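Local coordinates for DUF1805 domain-containing protein (Thermoplasma acidophilum, PDB 1QW2) that is of unknown function but folds into a small beta/alpha domain, built round a mixed beta sheet, that packs as a four-chain assembly in the crystal, at residues K18-F22 with F34-S38; Y41-L47 with D57-M63; M71-V77 with N89-R95. All blocks are in the same frame, centred on the assembly; numbering follows the deposited sequence.

Interaction 1: K18-F22 with F34-S38; sequences KVYQF and FIKGS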
# COMPACT_ATOMS: atom_id res chain seq x y z
N LYS A 18 -0.85 17.01 13.55
CA LYS A 18 -1.90 16.33 12.80
C LYS A 18 -1.31 15.24 11.91
O LYS A 18 -0.19 15.38 11.42
CB LYS A 18 -2.68 17.33 11.94
CG LYS A 18 -3.53 18.30 12.75
CD LYS A 18 -4.34 19.22 11.84
CE LYS A 18 -5.27 20.12 12.65
NZ LYS A 18 -4.52 21.00 13.59
N VAL A 19 -2.06 14.16 11.73
CA VAL A 19 -1.60 13.04 10.91
C VAL A 19 -2.14 13.12 9.49
O VAL A 19 -3.32 13.42 9.28
CB VAL A 19 -2.02 11.69 11.53
CG1 VAL A 19 -1.39 10.55 10.75
CG2 VAL A 19 -1.59 11.64 12.99
N TYR A 20 -1.28 12.85 8.52
CA TYR A 20 -1.65 12.89 7.11
C TYR A 20 -1.11 11.65 6.41
O TYR A 20 -0.12 11.06 6.83
CB TYR A 20 -1.05 14.13 6.44
CG TYR A 20 -1.51 15.44 7.03
CD1 TYR A 20 -2.62 16.10 6.52
CD2 TYR A 20 -0.83 16.00 8.10
CE1 TYR A 20 -3.06 17.30 7.09
CE2 TYR A 20 -1.26 17.20 8.67
CZ TYR A 20 -2.37 17.84 8.16
OH TYR A 20 -2.78 19.02 8.73
N GLN A 21 -1.77 11.26 5.32
CA GLN A 21 -1.33 10.12 4.55
C GLN A 21 -0.76 10.62 3.23
O GLN A 21 -1.45 11.30 2.47
CB GLN A 21 -2.51 9.17 4.27
CG GLN A 21 -3.16 8.62 5.53
CD GLN A 21 -2.22 7.74 6.34
OE1 GLN A 21 -2.53 7.36 7.47
NE2 GLN A 21 -1.07 7.40 5.77
N PHE A 22 0.51 10.32 2.99
CA PHE A 22 1.15 10.71 1.74
C PHE A 22 1.21 9.47 0.87
O PHE A 22 1.63 8.40 1.31
CB PHE A 22 2.58 11.22 1.97
CG PHE A 22 3.35 11.43 0.69
CD1 PHE A 22 3.01 12.47 -0.18
CD2 PHE A 22 4.39 10.58 0.34
CE1 PHE A 22 3.68 12.65 -1.39
CE2 PHE A 22 5.07 10.75 -0.87
CZ PHE A 22 4.72 11.78 -1.73
N PHE A 34 -0.49 12.40 -3.65
CA PHE A 34 -1.41 13.21 -2.88
C PHE A 34 -1.09 13.13 -1.40
O PHE A 34 -0.35 12.25 -0.95
CB PHE A 34 -2.87 12.79 -3.15
CG PHE A 34 -3.24 11.41 -2.64
CD1 PHE A 34 -3.45 11.18 -1.28
CD2 PHE A 34 -3.43 10.36 -3.52
CE1 PHE A 34 -3.84 9.92 -0.81
CE2 PHE A 34 -3.83 9.09 -3.07
CZ PHE A 34 -4.03 8.87 -1.71
N ILE A 35 -1.62 14.09 -0.65
CA ILE A 35 -1.48 14.15 0.80
C ILE A 35 -2.91 14.29 1.29
O ILE A 35 -3.61 15.22 0.90
CB ILE A 35 -0.67 15.37 1.27
CG1 ILE A 35 0.75 15.31 0.70
CG2 ILE A 35 -0.64 15.40 2.80
CD1 ILE A 35 1.58 16.53 1.04
N LYS A 36 -3.34 13.36 2.13
CA LYS A 36 -4.71 13.41 2.62
C LYS A 36 -4.82 13.53 4.13
O LYS A 36 -4.15 12.82 4.88
CB LYS A 36 -5.47 12.18 2.13
CG LYS A 36 -6.94 12.13 2.52
CD LYS A 36 -7.16 11.27 3.76
CE LYS A 36 -8.63 11.20 4.13
NZ LYS A 36 -8.90 10.15 5.15
N GLY A 37 -5.68 14.45 4.57
CA GLY A 37 -5.92 14.65 5.98
C GLY A 37 -7.34 14.24 6.27
O GLY A 37 -8.05 13.78 5.37
N SER A 38 -7.79 14.39 7.51
CA SER A 38 -9.14 14.00 7.87
C SER A 38 -10.23 14.90 7.27
O SER A 38 -11.37 14.47 7.13
CB SER A 38 -9.30 13.96 9.40
OG SER A 38 -9.09 15.24 9.97
O HOH W 1 -5.66 14.54 9.57

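Interaction 2: Y41-L47 with D57-M63; sequences YAMCGYL and DIAVRVM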
# COMPACT_ATOMS: atom_id res chain seq x y z
N TYR A 41 -7.76 17.13 1.10
CA TYR A 41 -6.55 16.60 0.49
C TYR A 41 -5.92 17.55 -0.51
O TYR A 41 -6.54 18.51 -0.98
CB TYR A 41 -6.88 15.27 -0.19
CG TYR A 41 -7.94 15.41 -1.26
CD1 TYR A 41 -7.62 15.75 -2.57
CD2 TYR A 41 -9.30 15.25 -0.94
CE1 TYR A 41 -8.61 15.94 -3.54
CE2 TYR A 41 -10.29 15.43 -1.90
CZ TYR A 41 -9.94 15.78 -3.20
OH TYR A 41 -10.92 15.97 -4.14
N ALA A 42 -4.65 17.28 -0.83
CA ALA A 42 -3.89 18.03 -1.82
C ALA A 42 -3.42 16.98 -2.81
O ALA A 42 -2.99 15.90 -2.40
CB ALA A 42 -2.70 18.72 -1.18
N MSE A 43 -3.51 17.27 -4.10
CA MSE A 43 -3.08 16.30 -5.09
C MSE A 43 -2.35 17.00 -6.23
O MSE A 43 -2.51 18.20 -6.45
CB MSE A 43 -4.29 15.52 -5.63
CG MSE A 43 -3.93 14.37 -6.55
SE MSE A 43 -5.48 13.25 -6.93
CE MSE A 43 -5.10 12.82 -8.76
N CYS A 44 -1.53 16.22 -6.93
CA CYS A 44 -0.75 16.70 -8.07
C CYS A 44 -1.66 17.08 -9.24
O CYS A 44 -2.89 17.04 -9.13
CB CYS A 44 0.23 15.61 -8.52
SG CYS A 44 -0.60 14.13 -9.15
N GLY A 45 -1.04 17.43 -10.36
CA GLY A 45 -1.76 17.85 -11.55
C GLY A 45 -2.81 16.91 -12.13
O GLY A 45 -3.66 17.35 -12.90
N TYR A 46 -2.76 15.63 -11.77
CA TYR A 46 -3.75 14.69 -12.28
C TYR A 46 -5.13 14.92 -11.67
O TYR A 46 -6.12 14.36 -12.16
CB TYR A 46 -3.30 13.25 -12.03
CG TYR A 46 -2.29 12.71 -13.03
CD1 TYR A 46 -2.61 12.63 -14.39
CD2 TYR A 46 -1.05 12.24 -12.61
CE1 TYR A 46 -1.70 12.07 -15.30
CE2 TYR A 46 -0.15 11.68 -13.51
CZ TYR A 46 -0.48 11.60 -14.85
OH TYR A 46 0.41 11.02 -15.74
N LEU A 47 -5.22 15.74 -10.63
CA LEU A 47 -6.51 16.00 -10.01
C LEU A 47 -7.42 16.86 -10.87
O LEU A 47 -7.00 17.88 -11.42
CB LEU A 47 -6.33 16.70 -8.66
CG LEU A 47 -7.64 17.10 -7.97
CD1 LEU A 47 -8.42 15.86 -7.58
CD2 LEU A 47 -7.35 17.95 -6.73
N ASP A 57 -15.66 18.57 -1.99
CA ASP A 57 -14.43 18.31 -1.24
C ASP A 57 -13.68 19.58 -0.87
O ASP A 57 -13.84 20.62 -1.50
CB ASP A 57 -13.44 17.49 -2.06
CG ASP A 57 -13.90 16.08 -2.33
OD1 ASP A 57 -14.76 15.57 -1.59
OD2 ASP A 57 -13.37 15.47 -3.29
N ILE A 58 -12.85 19.46 0.17
CA ILE A 58 -11.95 20.53 0.56
C ILE A 58 -10.71 19.99 -0.15
O ILE A 58 -10.11 19.00 0.30
CB ILE A 58 -11.71 20.58 2.08
CG1 ILE A 58 -12.93 21.17 2.79
CG2 ILE A 58 -10.46 21.42 2.37
CD1 ILE A 58 -12.78 21.25 4.30
N ALA A 59 -10.34 20.60 -1.26
CA ALA A 59 -9.21 20.10 -2.03
C ALA A 59 -8.35 21.19 -2.65
O ALA A 59 -8.83 22.27 -2.99
CB ALA A 59 -9.70 19.17 -3.12
N VAL A 60 -7.07 20.88 -2.80
CA VAL A 60 -6.14 21.80 -3.45
C VAL A 60 -5.35 21.02 -4.49
O VAL A 60 -5.04 19.83 -4.30
CB VAL A 60 -5.18 22.48 -2.45
CG1 VAL A 60 -5.95 23.46 -1.58
CG2 VAL A 60 -4.49 21.45 -1.61
N ARG A 61 -5.03 21.68 -5.59
CA ARG A 61 -4.29 21.07 -6.67
C ARG A 61 -2.97 21.82 -6.83
O ARG A 61 -2.95 23.05 -6.83
CB ARG A 61 -5.11 21.17 -7.96
CG ARG A 61 -4.46 20.60 -9.21
CD ARG A 61 -5.47 20.49 -10.34
NE ARG A 61 -4.85 20.05 -11.59
CZ ARG A 61 -4.38 20.86 -12.52
NH1 ARG A 61 -4.47 22.18 -12.36
NH2 ARG A 61 -3.80 20.37 -13.60
N VAL A 62 -1.87 21.07 -6.90
CA VAL A 62 -0.54 21.66 -7.09
C VAL A 62 0.03 21.02 -8.35
O VAL A 62 -0.43 19.95 -8.77
CB VAL A 62 0.40 21.39 -5.89
CG1 VAL A 62 -0.11 22.11 -4.66
CG2 VAL A 62 0.51 19.90 -5.63
N MSE A 63 1.02 21.66 -8.97
CA MSE A 63 1.59 21.11 -10.19
C MSE A 63 3.12 21.04 -10.15
O MSE A 63 3.76 21.69 -9.33
CB MSE A 63 1.15 21.95 -11.40
CG MSE A 63 -0.36 22.03 -11.59
SE MSE A 63 -0.88 23.01 -13.19
CE MSE A 63 -0.29 24.77 -12.68

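Interaction 3: M71-V77 with N89-R95; sequences MLSAKVV and NPGDVLR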
# COMPACT_ATOMS: atom_id res chain seq x y z
N MSE A 71 5.64 18.94 -2.92
CA MSE A 71 4.25 19.30 -2.65
C MSE A 71 4.11 20.34 -1.55
O MSE A 71 3.38 21.32 -1.71
CB MSE A 71 3.44 18.06 -2.26
CG MSE A 71 3.12 17.14 -3.41
SE MSE A 71 1.78 15.85 -2.87
CE MSE A 71 0.22 16.95 -3.05
N LEU A 72 4.80 20.12 -0.44
CA LEU A 72 4.72 21.04 0.69
C LEU A 72 5.24 22.44 0.35
O LEU A 72 4.78 23.43 0.92
CB LEU A 72 5.49 20.47 1.88
CG LEU A 72 4.91 19.18 2.47
CD1 LEU A 72 5.83 18.65 3.56
CD2 LEU A 72 3.52 19.45 3.02
N SER A 73 6.19 22.51 -0.57
CA SER A 73 6.77 23.79 -0.97
C SER A 73 6.08 24.37 -2.20
O SER A 73 6.38 25.49 -2.61
CB SER A 73 8.27 23.63 -1.26
OG SER A 73 8.96 23.18 -0.10
N ALA A 74 5.15 23.62 -2.78
CA ALA A 74 4.44 24.07 -3.97
C ALA A 74 3.30 25.03 -3.64
O ALA A 74 2.73 24.98 -2.55
CB ALA A 74 3.90 22.88 -4.74
N LYS A 75 2.98 25.89 -4.59
CA LYS A 75 1.89 26.84 -4.40
C LYS A 75 0.60 26.26 -4.95
O LYS A 75 0.59 25.61 -6.00
CB LYS A 75 2.21 28.17 -5.10
CG LYS A 75 3.46 28.85 -4.57
CD LYS A 75 3.68 30.18 -5.27
CE LYS A 75 4.98 30.82 -4.80
NZ LYS A 75 5.00 31.03 -3.32
N VAL A 76 -0.49 26.47 -4.22
CA VAL A 76 -1.80 26.00 -4.62
C VAL A 76 -2.15 26.64 -5.96
O VAL A 76 -2.11 27.86 -6.08
CB VAL A 76 -2.87 26.40 -3.58
CG1 VAL A 76 -4.26 26.11 -4.12
CG2 VAL A 76 -2.62 25.65 -2.28
N VAL A 77 -2.47 25.83 -6.96
CA VAL A 77 -2.84 26.35 -8.27
C VAL A 77 -4.35 26.52 -8.35
O VAL A 77 -4.86 27.48 -8.94
CB VAL A 77 -2.35 25.42 -9.40
CG1 VAL A 77 -2.79 25.96 -10.75
CG2 VAL A 77 -0.83 25.30 -9.34
N ASN A 89 -6.50 29.79 -0.72
CA ASN A 89 -6.62 30.38 -2.05
C ASN A 89 -5.43 30.09 -2.93
O ASN A 89 -4.35 29.75 -2.46
CB ASN A 89 -6.79 31.90 -1.95
CG ASN A 89 -8.13 32.31 -1.38
OD1 ASN A 89 -8.26 32.57 -0.18
ND2 ASN A 89 -9.15 32.36 -2.23
N PRO A 90 -5.63 30.20 -4.25
CA PRO A 90 -4.55 29.95 -5.21
C PRO A 90 -3.40 30.88 -4.83
O PRO A 90 -3.63 32.05 -4.53
CB PRO A 90 -5.19 30.34 -6.54
CG PRO A 90 -6.63 30.02 -6.34
CD PRO A 90 -6.89 30.52 -4.94
N GLY A 91 -2.19 30.35 -4.83
CA GLY A 91 -1.04 31.16 -4.48
C GLY A 91 -0.45 30.77 -3.14
O GLY A 91 0.75 30.94 -2.91
N ASP A 92 -1.28 30.25 -2.24
CA ASP A 92 -0.80 29.83 -0.93
C ASP A 92 0.18 28.67 -1.04
O ASP A 92 0.01 27.79 -1.88
CB ASP A 92 -1.96 29.38 -0.03
CG ASP A 92 -2.84 30.53 0.43
OD1 ASP A 92 -2.34 31.68 0.46
OD2 ASP A 92 -4.01 30.28 0.78
N VAL A 93 1.20 28.68 -0.20
CA VAL A 93 2.17 27.59 -0.19
C VAL A 93 1.51 26.49 0.64
O VAL A 93 1.04 26.74 1.75
CB VAL A 93 3.50 28.01 0.48
CG1 VAL A 93 4.47 26.83 0.50
CG2 VAL A 93 4.10 29.19 -0.26
N LEU A 94 1.45 25.28 0.09
CA LEU A 94 0.78 24.17 0.78
C LEU A 94 1.15 24.01 2.25
O LEU A 94 0.27 23.85 3.10
CB LEU A 94 1.04 22.85 0.04
CG LEU A 94 0.30 21.63 0.58
CD1 LEU A 94 -1.20 21.90 0.57
CD2 LEU A 94 0.62 20.41 -0.26
N ARG A 95 2.44 24.07 2.56
CA ARG A 95 2.88 23.92 3.95
C ARG A 95 2.19 24.91 4.88
O ARG A 95 1.93 24.60 6.05
CB ARG A 95 4.40 24.10 4.03
CG ARG A 95 4.99 23.82 5.41
CD ARG A 95 4.90 22.34 5.76
NE ARG A 95 5.45 22.05 7.08
CZ ARG A 95 4.92 22.49 8.22
NH1 ARG A 95 3.83 23.24 8.21
NH2 ARG A 95 5.50 22.18 9.38

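Interaction 1: K18-F22 with F34-S38
Gln21 and Lys36 form an antiparallel hydrogen-bonded pair in the beta hairpin of strands 18-25 and 32-36. Gln21 N reaches Lys36 O at 2.9 Å, and Lys36 N returns the bond to Gln21 O at 2.8 Å. Phe22 and Ile35 follow as a non-hydrogen-bonded pair. With CG anti to the backbone N (chi1 171°), the Phe22 ring swings back beside its own carbonyl and meets Ile35 edge-on, CD1 lying 3.7 Å from Ile35 CG1. The other branch of Ile35, CG2, touches Tyr20 CB. On this face Leu68 and Met71 of helix 68-73 cover both Phe22 and Ile35. The opposite face, with Gln21, Phe34 and Lys36, turns to other subunits: the amide of Gln21 bonds through OE1 to Ser12 of the third subunit and through NE2 to Ser12 of its own chain, while Phe34 and Lys36 pack on the second subunit. Tyr20 CD1 rests 3.6 Å from Gly37 CA, and a CB there would clash with the ring. Past Gly37 the backbones part, and a water bridges the gap, donating to Val19 O at 2.6 Å and accepting from Ser38 N at 3.0 Å.

Interaction 2: Y41-L47 with D57-M63
Tyr41 lays its ring on Ala59 and its hydroxyl against Asp57 at one end of a parallel strand pair, the two strands of a beta-alpha-beta unit whose crossover carries helix 49-54. Strands 41-43 and 59-61 run 18° apart, laced by backbone bonds that continue to Val62 N on Met43 O. The Tyr41 ring leans over its neighbour strand: CG sits between the backbone N and the carbonyl carbon (chi1 59°), which turns one face to Ala59, whose CB stands 3.8 Å from the ring centroid in a CH-pi contact. The hydroxyl donates to Asp57 OD2 at 2.6 Å, meeting it on the anti side, with ring and carboxylate planes 77° apart. On the face with Ala42, the CB of that residue presses against Val60 CG2 at a tight 3.3 Å. At the far end Arg61, extended from CG to NE, runs antiparallel to the Leu47 side chain and grips Gly45 O side-on: NH2 at 3.1 Å on a lone pair, NE at 3.2 Å from above the carbonyl plane. Met63 CG lies over one face of the guanidinium, displaced toward its rim, and NH1 forms a salt bridge with Glu78, whose paired charge probably strengthens the hold of the group. A leucine in place of Arg61 would probably leave Glu78 without its charged mate and the Cys44-Leu47 turn without the side chain that pins its Gly45 carbonyl. Gly45 O also bonds Thr51 of the second subunit, and Asp57 OD2 is shared by Tyr41 and by Tyr46 of that same subunit, so the carbonyl at one end and the carboxylate at the other are both tied into the subunit interface.

Interaction 3: M71-V77 with N89-R95
Leu94 packs under Met71 at the end of helix 68-73. Its CG lies anti to the backbone N (chi1 -175°), which brings CD2 within 3.2 Å of Met71 O and close to Met71 CB. On the inner side Met71 and Leu94 both rest on Ala42, and Leu94 and Val76 on Val60, so both segments cover part of the sheet face carrying Ala42 and Val60. The backbones run alongside each other here: Leu94 N bonds Ala74 O almost straight, at 2.9 Å with an angle of 175° at the hydrogen, and Arg95 N donates to Leu72 O. Val76 is the second wedge, its CG2 lying 3.4 Å from Asp92 O, the same carbonyl that accepts Val76 N at 2.7 Å. The outer side is looser. Lys75 runs past the Gly91 carbonyl with its aliphatic carbons and crosses Val93, NZ ending 3.7 Å from Val93 CG2. Pro90 and Gly91, at the corners of the type II turn from Asn89 to Asp92, are exposed; Gly91 N nevertheless bonds Val76 O at 2.8 Å, and its positive phi suits a residue without CB. Asp92 braces the turn from within, OD2 accepting Asn89 N at 2.9 Å from above the carboxylate plane. The guanidinium of Arg95 reaches Asn1 of the fourth subunit, whose O its NH2 bonds. Four backbone bonds thus pair polar groups along the seam between the segments, leaving the side chains of Leu94 and Val76 to pack on the sheet.

Overall arrangement
The three contacts follow one another along the chain; interactions 1 and 2 lie in one mixed sheet, and interaction 3 packs on it. Interactions 1 and 2, centres about 12 Å apart, lie on neighbouring strands 32-36 and 41-43, probably hydrogen-bonded from Ile35 N to Ala42 O at 2.9 Å; both also touch the second subunit. Interaction 3, its centre about 10 Å from that of interaction 2 and about 15 Å from that of interaction 1, covers the sheet face carrying Ile35, Ala42 and Val60. Met71 joins all three: its SE lies 3.8 Å from Ile35 CG1 and its CE 3.4 Å from Ala42 O. A probable bond from Val77 N to Arg61 O, 2.8 Å, ties 71-77 to the outer side of strand 59-61.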